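Local atomic coordinates of dual oxidase maturation factor 1 (PDB entry 7D3F), a protein that may be required for the maturation of functional DUOX1 and for its transport from the endoplasmic reticulum to the plasma membrane. Residues Ser73-Gly79 with Thr245-Phe251; Tyr156-Lys160 with Cys234-Leu238; Leu175-Thr180 with Phe223-Thr228. One frame throughout, in Å; residues are numbered along the deposited sequence.

Contact 1 (Ser73-Gly79 with Thr245-Phe251); sequences SSEWSVG and THHGPAF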
ATOM      1  N   SER B  73       8.255  12.835  16.426  1.00 57.34           N
ATOM      2  CA  SER B  73       7.860  13.658  17.559  1.00 57.49           C
ATOM      3  C   SER B  73       7.607  15.093  17.118  1.00 52.08           C
ATOM      4  O   SER B  73       8.347  15.649  16.302  1.00 58.58           O
ATOM      5  CB  SER B  73       8.935  13.635  18.645  1.00 63.33           C
ATOM      6  OG  SER B  73      10.114  14.284  18.203  1.00 67.57           O
ATOM      7  N   SER B  74       6.550  15.688  17.661  1.00 55.08           N
ATOM      8  CA  SER B  74       6.263  17.105  17.442  1.00 50.81           C
ATOM      9  C   SER B  74       6.888  17.964  18.536  1.00 52.41           C
ATOM     10  O   SER B  74       6.222  18.764  19.185  1.00 60.35           O
ATOM     11  CB  SER B  74       4.757  17.327  17.363  1.00 54.29           C
ATOM     12  OG  SER B  74       4.132  17.015  18.595  1.00 58.43           O
ATOM     13  N   GLU B  75       8.192  17.794  18.749  1.00 53.89           N
ATOM     14  CA  GLU B  75       8.912  18.488  19.810  1.00 48.91           C
ATOM     15  C   GLU B  75      10.049  19.338  19.253  1.00 54.22           C
ATOM     16  O   GLU B  75      11.068  19.532  19.917  1.00 62.15           O
ATOM     17  CB  GLU B  75       9.448  17.488  20.835  1.00 56.56           C
ATOM     18  CG  GLU B  75       8.379  16.728  21.607  1.00 65.38           C
ATOM     19  CD  GLU B  75       7.921  17.458  22.858  1.00 75.00           C
ATOM     20  OE1 GLU B  75       7.852  18.705  22.835  1.00 80.07           O
ATOM     21  OE2 GLU B  75       7.637  16.781  23.869  1.00 80.78           O
ATOM     22  N   TRP B  76       9.888  19.850  18.035  1.00 51.77           N
ATOM     23  CA  TRP B  76      10.950  20.619  17.396  1.00 45.52           C
ATOM     24  C   TRP B  76      10.907  22.095  17.779  1.00 51.74           C
ATOM     25  O   TRP B  76      11.941  22.678  18.117  1.00 57.43           O
ATOM     26  CB  TRP B  76      10.870  20.454  15.877  1.00 42.57           C
ATOM     27  CG  TRP B  76      11.366  19.124  15.406  1.00 48.69           C
ATOM     28  CD1 TRP B  76      10.652  17.965  15.318  1.00 48.94           C
ATOM     29  CD2 TRP B  76      12.692  18.813  14.964  1.00 52.12           C
ATOM     30  NE1 TRP B  76      11.452  16.951  14.846  1.00 50.51           N
ATOM     31  CE2 TRP B  76      12.709  17.447  14.620  1.00 50.39           C
ATOM     32  CE3 TRP B  76      13.867  19.558  14.824  1.00 51.07           C
ATOM     33  CZ2 TRP B  76      13.854  16.812  14.146  1.00 51.09           C
ATOM     34  CZ3 TRP B  76      15.000  18.926  14.352  1.00 51.34           C
ATOM     35  CH2 TRP B  76      14.987  17.566  14.020  1.00 53.39           C
ATOM     36  N   SER B  77       9.729  22.712  17.733  1.00 48.82           N
ATOM     37  CA  SER B  77       9.552  24.105  18.145  1.00 39.98           C
ATOM     38  C   SER B  77       8.482  24.133  19.231  1.00 47.07           C
ATOM     39  O   SER B  77       7.291  24.007  18.937  1.00 62.05           O
ATOM     40  CB  SER B  77       9.171  24.986  16.958  1.00 42.45           C
ATOM     41  OG  SER B  77      10.177  24.961  15.960  1.00 57.20           O
ATOM     42  N   VAL B  78       8.893  24.292  20.483  1.00 48.27           N
ATOM     43  CA  VAL B  78       7.970  24.203  21.606  1.00 47.13           C
ATOM     44  C   VAL B  78       7.833  25.566  22.269  1.00 53.11           C
ATOM     45  O   VAL B  78       8.772  26.369  22.311  1.00 63.09           O
ATOM     46  CB  VAL B  78       8.412  23.136  22.632  1.00 51.21           C
ATOM     47  CG1 VAL B  78       8.581  21.785  21.952  1.00 55.11           C
ATOM     48  CG2 VAL B  78       9.696  23.555  23.330  1.00 57.27           C
ATOM     49  N   GLY B  79       6.631  25.825  22.771  1.00 53.24           N
ATOM     50  CA  GLY B  79       6.366  27.021  23.550  1.00 50.71           C
ATOM     51  C   GLY B  79       5.179  26.785  24.450  1.00 50.49           C
ATOM     52  O   GLY B  79       4.319  25.950  24.156  1.00 58.84           O
ATOM     53  N   THR B 245       8.342  30.693  20.988  1.00 56.79           N
ATOM     54  CA  THR B 245       8.760  29.340  20.658  1.00 60.56           C
ATOM     55  C   THR B 245      10.278  29.225  20.690  1.00 59.97           C
ATOM     56  O   THR B 245      11.002  30.207  20.504  1.00 69.47           O
ATOM     57  CB  THR B 245       8.238  28.923  19.280  1.00 63.09           C
ATOM     58  OG1 THR B 245       8.594  29.917  18.311  1.00 74.92           O
ATOM     59  CG2 THR B 245       6.726  28.761  19.308  1.00 54.16           C
ATOM     60  N   HIS B 246      10.753  28.007  20.933  1.00 54.99           N
ATOM     61  CA  HIS B 246      12.180  27.725  20.977  1.00 51.50           C
ATOM     62  C   HIS B 246      12.398  26.270  20.593  1.00 55.72           C
ATOM     63  O   HIS B 246      11.460  25.467  20.572  1.00 66.24           O
ATOM     64  CB  HIS B 246      12.774  28.017  22.361  1.00 56.62           C
ATOM     65  CG  HIS B 246      12.136  27.240  23.470  1.00 65.48           C
ATOM     66  ND1 HIS B 246      11.045  27.706  24.172  1.00 67.43           N
ATOM     67  CD2 HIS B 246      12.437  26.032  24.001  1.00 66.38           C
ATOM     68  CE1 HIS B 246      10.701  26.818  25.087  1.00 65.08           C
ATOM     69  NE2 HIS B 246      11.529  25.792  25.005  1.00 66.08           N
ATOM     70  N   HIS B 247      13.649  25.942  20.277  1.00 59.00           N
ATOM     71  CA  HIS B 247      13.991  24.577  19.896  1.00 52.48           C
ATOM     72  C   HIS B 247      13.690  23.621  21.043  1.00 55.88           C
ATOM     73  O   HIS B 247      14.216  23.775  22.150  1.00 63.97           O
ATOM     74  CB  HIS B 247      15.463  24.499  19.498  1.00 53.39           C
ATOM     75  CG  HIS B 247      15.782  25.229  18.230  1.00 54.52           C
ATOM     76  ND1 HIS B 247      16.878  26.053  18.100  1.00 63.14           N
ATOM     77  CD2 HIS B 247      15.149  25.254  17.033  1.00 54.94           C
ATOM     78  CE1 HIS B 247      16.906  26.558  16.880  1.00 66.59           C
ATOM     79  NE2 HIS B 247      15.868  26.089  16.211  1.00 64.08           N
ATOM     80  N   GLY B 248      12.843  22.631  20.773  1.00 54.06           N
ATOM     81  CA  GLY B 248      12.359  21.739  21.797  1.00 53.00           C
ATOM     82  C   GLY B 248      13.261  20.548  22.035  1.00 53.93           C
ATOM     83  O   GLY B 248      14.385  20.474  21.526  1.00 60.91           O
ATOM     84  N   PRO B 249      12.779  19.587  22.827  1.00 55.05           N
ATOM     85  CA  PRO B 249      13.603  18.406  23.132  1.00 53.52           C
ATOM     86  C   PRO B 249      13.989  17.597  21.908  1.00 55.99           C
ATOM     87  O   PRO B 249      15.061  16.982  21.908  1.00 66.21           O
ATOM     88  CB  PRO B 249      12.717  17.599  24.092  1.00 53.75           C
ATOM     89  CG  PRO B 249      11.328  18.078  23.833  1.00 60.72           C
ATOM     90  CD  PRO B 249      11.456  19.525  23.471  1.00 60.78           C
ATOM     91  N   ALA B 250      13.152  17.569  20.867  1.00 55.62           N
ATOM     92  CA  ALA B 250      13.507  16.826  19.661  1.00 49.95           C
ATOM     93  C   ALA B 250      14.750  17.408  19.002  1.00 56.68           C
ATOM     94  O   ALA B 250      15.616  16.664  18.529  1.00 66.44           O
ATOM     95  CB  ALA B 250      12.335  16.813  18.681  1.00 48.86           C
ATOM     96  N   PHE B 251      14.857  18.739  18.966  1.00 55.40           N
ATOM     97  CA  PHE B 251      16.020  19.382  18.362  1.00 52.73           C
ATOM     98  C   PHE B 251      17.303  18.989  19.087  1.00 60.71           C
ATOM     99  O   PHE B 251      18.303  18.621  18.458  1.00 65.75           O
ATOM    100  CB  PHE B 251      15.831  20.900  18.375  1.00 55.94           C
ATOM    101  CG  PHE B 251      16.868  21.653  17.592  1.00 61.00           C
ATOM    102  CD1 PHE B 251      16.645  21.985  16.267  1.00 55.84           C
ATOM    103  CD2 PHE B 251      18.059  22.043  18.185  1.00 58.99           C
ATOM    104  CE1 PHE B 251      17.594  22.681  15.544  1.00 54.70           C
ATOM    105  CE2 PHE B 251      19.011  22.738  17.466  1.00 59.73           C
ATOM    106  CZ  PHE B 251      18.779  23.058  16.145  1.00 60.74           C
TER
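V78 and H246 form an antiparallel hydrogen-bonded pair: V78 N donates to H246 O at 2.8 Å, and H246 N returns a bond to V78 O at 2.9 Å. S77 and H247 follow as a non-hydrogen-bonded pair, after which G248 N reaches W76 O at 2.8 Å. That N-H points well at its acceptor (167°), yet the donor stands above the carbonyl plane. One step further, A250 N, in the first turn of helix 249-274, binds E75 O at 3.0 Å, also from above the plane. G248 occupies the N-cap position, so the ladder passes from strand pairing into the helix start without a gap.

Around this backbone core, P249 CG rests on E75 CB at 3.6 Å, while a bend at chi2 brings the E75 carboxylate across the proline ring at an angle. A250 CB sits over one face of W76, 3.9 Å from the centroid of the five-membered ring and 8° off its normal, a CH-pi contact. The CB of W76 points away from residues 245-251, but with CG beside its backbone N (chi1 -75°) the indole comes back beneath A250. Its six-membered ring then meets F251, with W76 CE3 at 4.0 Å from F251 CD1.

Further out, V70 O accepts the bond from W76 NE1, and F224 of helix 203-229 meets the same indole. W76 and S77 both face V103 of neighbouring strand 94-103, a classic beta bulge. Main-chain polar groups thus carry the strand pairing, whereas the indole supplies an apolar floor where the predicted extracellular sheet joins the predicted membrane helix.

Contact 2 (Tyr156-Lys160 with Cys234-Leu238); sequences YLAEK and CPLHL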
ATOM      1  N   TYR B 156      -7.383  29.631  17.396  1.00 40.34           N
ATOM      2  CA  TYR B 156      -6.498  30.760  17.128  1.00 36.66           C
ATOM      3  C   TYR B 156      -5.109  30.286  16.714  1.00 43.46           C
ATOM      4  O   TYR B 156      -4.560  30.732  15.698  1.00 57.24           O
ATOM      5  CB  TYR B 156      -6.433  31.654  18.367  1.00 36.39           C
ATOM      6  CG  TYR B 156      -5.296  32.649  18.388  1.00 45.06           C
ATOM      7  CD1 TYR B 156      -4.147  32.401  19.130  1.00 52.96           C
ATOM      8  CD2 TYR B 156      -5.378  33.843  17.686  1.00 47.60           C
ATOM      9  CE1 TYR B 156      -3.107  33.309  19.161  1.00 46.18           C
ATOM     10  CE2 TYR B 156      -4.342  34.757  17.711  1.00 47.11           C
ATOM     11  CZ  TYR B 156      -3.210  34.484  18.450  1.00 49.04           C
ATOM     12  OH  TYR B 156      -2.175  35.391  18.480  1.00 65.68           O
ATOM     13  N   LEU B 157      -4.531  29.361  17.484  1.00 43.03           N
ATOM     14  CA  LEU B 157      -3.200  28.864  17.148  1.00 38.53           C
ATOM     15  C   LEU B 157      -3.206  28.057  15.855  1.00 41.10           C
ATOM     16  O   LEU B 157      -2.198  28.040  15.137  1.00 51.25           O
ATOM     17  CB  LEU B 157      -2.637  28.034  18.301  1.00 40.14           C
ATOM     18  CG  LEU B 157      -2.090  28.847  19.477  1.00 36.95           C
ATOM     19  CD1 LEU B 157      -1.469  27.935  20.522  1.00 43.43           C
ATOM     20  CD2 LEU B 157      -1.078  29.873  18.991  1.00 44.94           C
ATOM     21  N   ALA B 158      -4.315  27.384  15.538  1.00 43.45           N
ATOM     22  CA  ALA B 158      -4.398  26.657  14.276  1.00 37.93           C
ATOM     23  C   ALA B 158      -4.506  27.610  13.093  1.00 46.03           C
ATOM     24  O   ALA B 158      -3.879  27.391  12.051  1.00 56.33           O
ATOM     25  CB  ALA B 158      -5.584  25.694  14.301  1.00 39.36           C
ATOM     26  N   GLU B 159      -5.302  28.674  13.235  1.00 47.89           N
ATOM     27  CA  GLU B 159      -5.425  29.667  12.175  1.00 44.10           C
ATOM     28  C   GLU B 159      -4.124  30.428  11.978  1.00 47.59           C
ATOM     29  O   GLU B 159      -3.861  30.931  10.880  1.00 56.09           O
ATOM     30  CB  GLU B 159      -6.569  30.629  12.497  1.00 46.32           C
ATOM     31  CG  GLU B 159      -7.106  31.409  11.306  1.00 58.08           C
ATOM     32  CD  GLU B 159      -6.512  32.798  11.196  1.00 67.80           C
ATOM     33  OE1 GLU B 159      -5.752  33.050  10.238  1.00 74.03           O
ATOM     34  OE2 GLU B 159      -6.805  33.639  12.073  1.00 65.93           O
ATOM     35  N   LYS B 160      -3.304  30.527  13.028  1.00 47.48           N
ATOM     36  CA  LYS B 160      -1.990  31.144  12.876  1.00 37.76           C
ATOM     37  C   LYS B 160      -1.115  30.386  11.884  1.00 46.95           C
ATOM     38  O   LYS B 160      -0.236  30.984  11.252  1.00 58.89           O
ATOM     39  CB  LYS B 160      -1.295  31.234  14.234  1.00 40.56           C
ATOM     40  CG  LYS B 160      -1.733  32.418  15.073  1.00 49.23           C
ATOM     41  CD  LYS B 160      -1.211  33.720  14.488  1.00 49.06           C
ATOM     42  CE  LYS B 160      -1.552  34.901  15.377  1.00 51.47           C
ATOM     43  NZ  LYS B 160      -0.862  36.146  14.940  1.00 57.35           N
ATOM     44  N   CYS B 234       6.137  36.421  13.770  1.00 87.29           N
ATOM     45  CA  CYS B 234       4.692  36.266  13.886  1.00 79.75           C
ATOM     46  C   CYS B 234       4.303  36.361  15.351  1.00 74.75           C
ATOM     47  O   CYS B 234       4.555  35.415  16.115  1.00 77.92           O
ATOM     48  CB  CYS B 234       4.229  34.931  13.299  1.00 81.83           C
ATOM     49  SG  CYS B 234       2.423  34.757  13.204  1.00 94.50           S
ATOM     50  N   PRO B 235       3.682  37.459  15.789  1.00 71.86           N
ATOM     51  CA  PRO B 235       3.344  37.618  17.211  1.00 70.24           C
ATOM     52  C   PRO B 235       2.145  36.759  17.585  1.00 68.32           C
ATOM     53  O   PRO B 235       1.045  36.942  17.060  1.00 68.70           O
ATOM     54  CB  PRO B 235       3.029  39.113  17.331  1.00 69.89           C
ATOM     55  CG  PRO B 235       2.567  39.505  15.968  1.00 67.57           C
ATOM     56  CD  PRO B 235       3.338  38.651  14.996  1.00 72.79           C
ATOM     57  N   LEU B 236       2.364  35.815  18.495  1.00 62.91           N
ATOM     58  CA  LEU B 236       1.301  34.985  19.047  1.00 54.65           C
ATOM     59  C   LEU B 236       0.899  35.589  20.385  1.00 55.82           C
ATOM     60  O   LEU B 236       1.654  35.513  21.357  1.00 62.00           O
ATOM     61  CB  LEU B 236       1.768  33.541  19.218  1.00 52.58           C
ATOM     62  CG  LEU B 236       2.409  32.854  18.010  1.00 50.93           C
ATOM     63  CD1 LEU B 236       2.965  31.496  18.407  1.00 52.92           C
ATOM     64  CD2 LEU B 236       1.408  32.712  16.879  1.00 52.02           C
ATOM     65  N   HIS B 237      -0.281  36.201  20.436  1.00 55.79           N
ATOM     66  CA  HIS B 237      -0.772  36.848  21.646  1.00 50.51           C
ATOM     67  C   HIS B 237      -2.060  36.173  22.087  1.00 54.42           C
ATOM     68  O   HIS B 237      -3.055  36.187  21.355  1.00 64.59           O
ATOM     69  CB  HIS B 237      -0.997  38.344  21.422  1.00 51.75           C
ATOM     70  CG  HIS B 237       0.267  39.143  21.373  1.00 51.09           C
ATOM     71  ND1 HIS B 237       1.126  39.116  20.295  1.00 56.78           N
ATOM     72  CD2 HIS B 237       0.821  39.989  22.274  1.00 47.89           C
ATOM     73  CE1 HIS B 237       2.152  39.914  20.533  1.00 55.62           C
ATOM     74  NE2 HIS B 237       1.991  40.455  21.726  1.00 57.04           N
ATOM     75  N   LEU B 238      -2.038  35.587  23.281  1.00 54.55           N
ATOM     76  CA  LEU B 238      -3.211  34.964  23.874  1.00 54.93           C
ATOM     77  C   LEU B 238      -3.490  35.629  25.213  1.00 62.70           C
ATOM     78  O   LEU B 238      -2.589  35.744  26.055  1.00 72.29           O
ATOM     79  CB  LEU B 238      -3.011  33.455  24.048  1.00 58.84           C
ATOM     80  CG  LEU B 238      -2.585  32.702  22.785  1.00 59.18           C
ATOM     81  CD1 LEU B 238      -1.093  32.395  22.814  1.00 54.91           C
ATOM     82  CD2 LEU B 238      -3.399  31.431  22.593  1.00 54.79           C
TER
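Y156 and H237 meet through a backbone-to-phenol hydrogen bond, H237 N donating to Y156 OH at 2.8 Å with an N-H...O angle of 150°. One helical turn on, K160 NZ gives a bond to P235 O at 3.0 Å, tilted from the carbonyl plane. Two side chains of the helix therefore grip successive parts of the same extended chain.

The close apolar packing lies beside these bonds. The K160 chain runs alongside L236, pointing the other way, with K160 CG 3.6 Å from L236 CD2. L238 CD2 approaches Y156 CD1 at 3.7 Å, obliquely to the ring. With its CG anti to the backbone N (chi1 164°), Y156 projects across to the strand, and K160 CG lies over one face of its ring near the rim.

Helix 152-160 runs nearly antiparallel to strand 236-238, at 168° between short axes that approach to 10.1 Å. This strand is outermost on one side of the sheet within this chain, and C234 just before it is tied to C167 by a disulfide. The helix lies over a face of the sheet, from this edge strand inward to strand 94-103, whose I99 and L101 touch L157. L157 CD2 stays 4.3 Å from L236 CD2, a wider spacing that is nonetheless buried.

By contrast, P235 and H237 are partly exposed and turn to a chain of another protein, where an aromatic side chain stacks on the H237 ring. The main polar partner of Y156 OH is an acidic side chain of that other protein, to which it is hydrogen-bonded; K160 NZ likewise reaches outside these segments, to a salt bridge with an acidic side chain there.

Contact 3 (Leu175-Thr180 with Phe223-Thr228); sequences LAGHYT and FFSMAT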
ATOM      1  N   LEU B 175       8.122  23.514   4.722  1.00 53.42           N
ATOM      2  CA  LEU B 175       9.358  23.212   4.006  1.00 52.54           C
ATOM      3  C   LEU B 175      10.408  22.627   4.945  1.00 55.40           C
ATOM      4  O   LEU B 175      11.045  21.606   4.638  1.00 60.39           O
ATOM      5  CB  LEU B 175       9.885  24.481   3.334  1.00 50.40           C
ATOM      6  CG  LEU B 175      11.183  24.388   2.533  1.00 59.33           C
ATOM      7  CD1 LEU B 175      10.920  23.785   1.165  1.00 64.96           C
ATOM      8  CD2 LEU B 175      11.836  25.757   2.407  1.00 60.18           C
ATOM      9  N   ALA B 176      10.595  23.266   6.105  1.00 55.55           N
ATOM     10  CA  ALA B 176      11.588  22.806   7.068  1.00 47.64           C
ATOM     11  C   ALA B 176      11.279  21.394   7.537  1.00 54.85           C
ATOM     12  O   ALA B 176      12.158  20.529   7.554  1.00 67.66           O
ATOM     13  CB  ALA B 176      11.647  23.763   8.257  1.00 48.70           C
ATOM     14  N   GLY B 177      10.024  21.143   7.916  1.00 55.62           N
ATOM     15  CA  GLY B 177       9.656  19.820   8.383  1.00 52.93           C
ATOM     16  C   GLY B 177       9.803  18.761   7.311  1.00 52.79           C
ATOM     17  O   GLY B 177      10.300  17.666   7.577  1.00 61.78           O
ATOM     18  N   HIS B 178       9.394  19.078   6.079  1.00 56.20           N
ATOM     19  CA  HIS B 178       9.494  18.107   4.995  1.00 53.74           C
ATOM     20  C   HIS B 178      10.943  17.713   4.738  1.00 54.29           C
ATOM     21  O   HIS B 178      11.280  16.521   4.702  1.00 62.20           O
ATOM     22  CB  HIS B 178       8.857  18.677   3.728  1.00 55.21           C
ATOM     23  CG  HIS B 178       9.112  17.855   2.504  1.00 60.05           C
ATOM     24  ND1 HIS B 178      10.037  18.213   1.547  1.00 64.52           N
ATOM     25  CD2 HIS B 178       8.569  16.688   2.086  1.00 65.25           C
ATOM     26  CE1 HIS B 178      10.051  17.302   0.590  1.00 66.98           C
ATOM     27  NE2 HIS B 178       9.169  16.367   0.892  1.00 66.84           N
ATOM     28  N   TYR B 179      11.827  18.700   4.575  1.00 56.68           N
ATOM     29  CA  TYR B 179      13.205  18.348   4.246  1.00 53.19           C
ATOM     30  C   TYR B 179      13.953  17.785   5.450  1.00 56.13           C
ATOM     31  O   TYR B 179      14.829  16.927   5.282  1.00 63.35           O
ATOM     32  CB  TYR B 179      13.935  19.546   3.647  1.00 52.65           C
ATOM     33  CG  TYR B 179      13.667  19.705   2.167  1.00 56.10           C
ATOM     34  CD1 TYR B 179      14.271  18.863   1.241  1.00 58.71           C
ATOM     35  CD2 TYR B 179      12.803  20.682   1.695  1.00 59.72           C
ATOM     36  CE1 TYR B 179      14.026  18.994  -0.114  1.00 62.49           C
ATOM     37  CE2 TYR B 179      12.552  20.821   0.342  1.00 60.99           C
ATOM     38  CZ  TYR B 179      13.166  19.976  -0.557  1.00 63.16           C
ATOM     39  OH  TYR B 179      12.918  20.113  -1.903  1.00 68.66           O
ATOM     40  N   THR B 180      13.616  18.222   6.667  1.00 52.71           N
ATOM     41  CA  THR B 180      14.202  17.615   7.855  1.00 43.18           C
ATOM     42  C   THR B 180      13.786  16.156   7.984  1.00 51.46           C
ATOM     43  O   THR B 180      14.606  15.300   8.333  1.00 61.94           O
ATOM     44  CB  THR B 180      13.795  18.405   9.100  1.00 46.43           C
ATOM     45  OG1 THR B 180      14.115  19.789   8.912  1.00 55.76           O
ATOM     46  CG2 THR B 180      14.530  17.885  10.325  1.00 52.08           C
ATOM     47  N   PHE B 223      19.203  22.431   8.475  1.00 57.45           N
ATOM     48  CA  PHE B 223      18.134  22.841   7.573  1.00 62.08           C
ATOM     49  C   PHE B 223      16.920  23.326   8.351  1.00 61.37           C
ATOM     50  O   PHE B 223      16.314  24.342   7.990  1.00 70.65           O
ATOM     51  CB  PHE B 223      17.744  21.696   6.638  1.00 60.91           C
ATOM     52  CG  PHE B 223      16.852  22.124   5.502  1.00 66.64           C
ATOM     53  CD1 PHE B 223      17.382  22.373   4.246  1.00 69.25           C
ATOM     54  CD2 PHE B 223      15.489  22.292   5.692  1.00 65.30           C
ATOM     55  CE1 PHE B 223      16.569  22.773   3.201  1.00 71.79           C
ATOM     56  CE2 PHE B 223      14.673  22.698   4.654  1.00 69.14           C
ATOM     57  CZ  PHE B 223      15.212  22.934   3.406  1.00 68.17           C
ATOM     58  N   PHE B 224      16.542  22.614   9.416  1.00 57.77           N
ATOM     59  CA  PHE B 224      15.397  23.051  10.208  1.00 51.36           C
ATOM     60  C   PHE B 224      15.650  24.427  10.809  1.00 58.25           C
ATOM     61  O   PHE B 224      14.788  25.312  10.744  1.00 64.72           O
ATOM     62  CB  PHE B 224      15.083  22.030  11.302  1.00 49.78           C
ATOM     63  CG  PHE B 224      13.805  22.311  12.041  1.00 52.59           C
ATOM     64  CD1 PHE B 224      12.590  21.873  11.539  1.00 52.07           C
ATOM     65  CD2 PHE B 224      13.815  23.019  13.232  1.00 52.83           C
ATOM     66  CE1 PHE B 224      11.411  22.132  12.212  1.00 46.84           C
ATOM     67  CE2 PHE B 224      12.639  23.282  13.909  1.00 47.85           C
ATOM     68  CZ  PHE B 224      11.436  22.838  13.397  1.00 50.04           C
ATOM     69  N   SER B 225      16.843  24.634  11.374  1.00 62.29           N
ATOM     70  CA  SER B 225      17.163  25.927  11.971  1.00 56.80           C
ATOM     71  C   SER B 225      17.120  27.041  10.932  1.00 63.75           C
ATOM     72  O   SER B 225      16.498  28.088  11.152  1.00 72.73           O
ATOM     73  CB  SER B 225      18.537  25.873  12.640  1.00 56.24           C
ATOM     74  OG  SER B 225      18.510  25.058  13.795  1.00 65.28           O
ATOM     75  N   MET B 226      17.767  26.827   9.783  1.00 59.36           N
ATOM     76  CA  MET B 226      17.839  27.875   8.770  1.00 62.89           C
ATOM     77  C   MET B 226      16.467  28.185   8.185  1.00 65.17           C
ATOM     78  O   MET B 226      16.141  29.353   7.944  1.00 78.50           O
ATOM     79  CB  MET B 226      18.818  27.474   7.667  1.00 69.42           C
ATOM     80  CG  MET B 226      20.272  27.378   8.117  1.00 79.06           C
ATOM     81  SD  MET B 226      20.930  28.920   8.787  1.00108.78           S
ATOM     82  CE  MET B 226      20.880  28.590  10.548  1.00 75.16           C
ATOM     83  N   ALA B 227      15.645  27.160   7.952  1.00 60.55           N
ATOM     84  CA  ALA B 227      14.346  27.389   7.335  1.00 61.43           C
ATOM     85  C   ALA B 227      13.335  27.973   8.313  1.00 62.55           C
ATOM     86  O   ALA B 227      12.459  28.739   7.899  1.00 70.76           O
ATOM     87  CB  ALA B 227      13.813  26.089   6.735  1.00 61.92           C
ATOM     88  N   THR B 228      13.425  27.635   9.601  1.00 63.55           N
ATOM     89  CA  THR B 228      12.527  28.215  10.589  1.00 61.95           C
ATOM     90  C   THR B 228      13.008  29.560  11.116  1.00 68.12           C
ATOM     91  O   THR B 228      12.230  30.263  11.771  1.00 79.21           O
ATOM     92  CB  THR B 228      12.332  27.250  11.764  1.00 63.30           C
ATOM     93  OG1 THR B 228      13.603  26.948  12.356  1.00 71.16           O
ATOM     94  CG2 THR B 228      11.679  25.960  11.289  1.00 59.31           C
TER
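F223 projects from helix 203-229 as a knob into a hole framed by L175, A176, Y179 and T180 on helix 169-199. Its CG is anti to the backbone N (chi1 -168°), which carries the ring across the interface. Over one face of that ring lies Y179 CB, 3.7 Å from the centroid, a CH-pi contact, while A176 CA meets the edge in the ring plane. The Y179 ring itself lies obliquely to that of F223, their centroids 5.2 Å apart and planes at 45°.

A second, smaller fit lies beside the knob. The methyl of A176 enters a hollow bounded by A227, T228 and F224: A176 CB stands 3.5 Å from A227 CB, 3.7 Å from T228 CG2 and 3.9 Å from F224 CD1. The meeting of the A176 and A227 methyls is consistent with the close approach of the short axes, 8.6 Å apart at 167°. Helices 169-199 and 203-229 follow one another and pack as an antiparallel helical hairpin, with 223-227 in a predicted membrane span. T180 OG1 comes to the F224 ring at its edge, in plane.

T228 OG1 bonds to F224 O of its own helix, which T228 N also reaches, the two from opposite faces of the carbonyl plane. On the outer side, Y179 OH is hydrogen-bonded to a polar side chain of another protein's chain. No hydrogen bond joins the two segments, so the hairpin is held here by shape and apolar contact.

Overall arrangement
Contacts 1 and 3 form one continuous region: their centres are 13 Å apart, and W76 CB of contact 1 lies 3.5 Å from F224 CZ of contact 3. Contact 2 stands farther off, with centres about 17 Å from contact 1 and about 20 Å from contact 3 and no direct touch. It is nevertheless joined to contact 1 through the sheet, because strands 236-238 and 241-247 are neighbours in it. Along the chain the three are nested, contact 3 inside contact 2 and contact 2 inside contact 1. A sugar of the attached glycan touches S74 in contact 1, whereas contacts 2 and 3 both border another protein's chain.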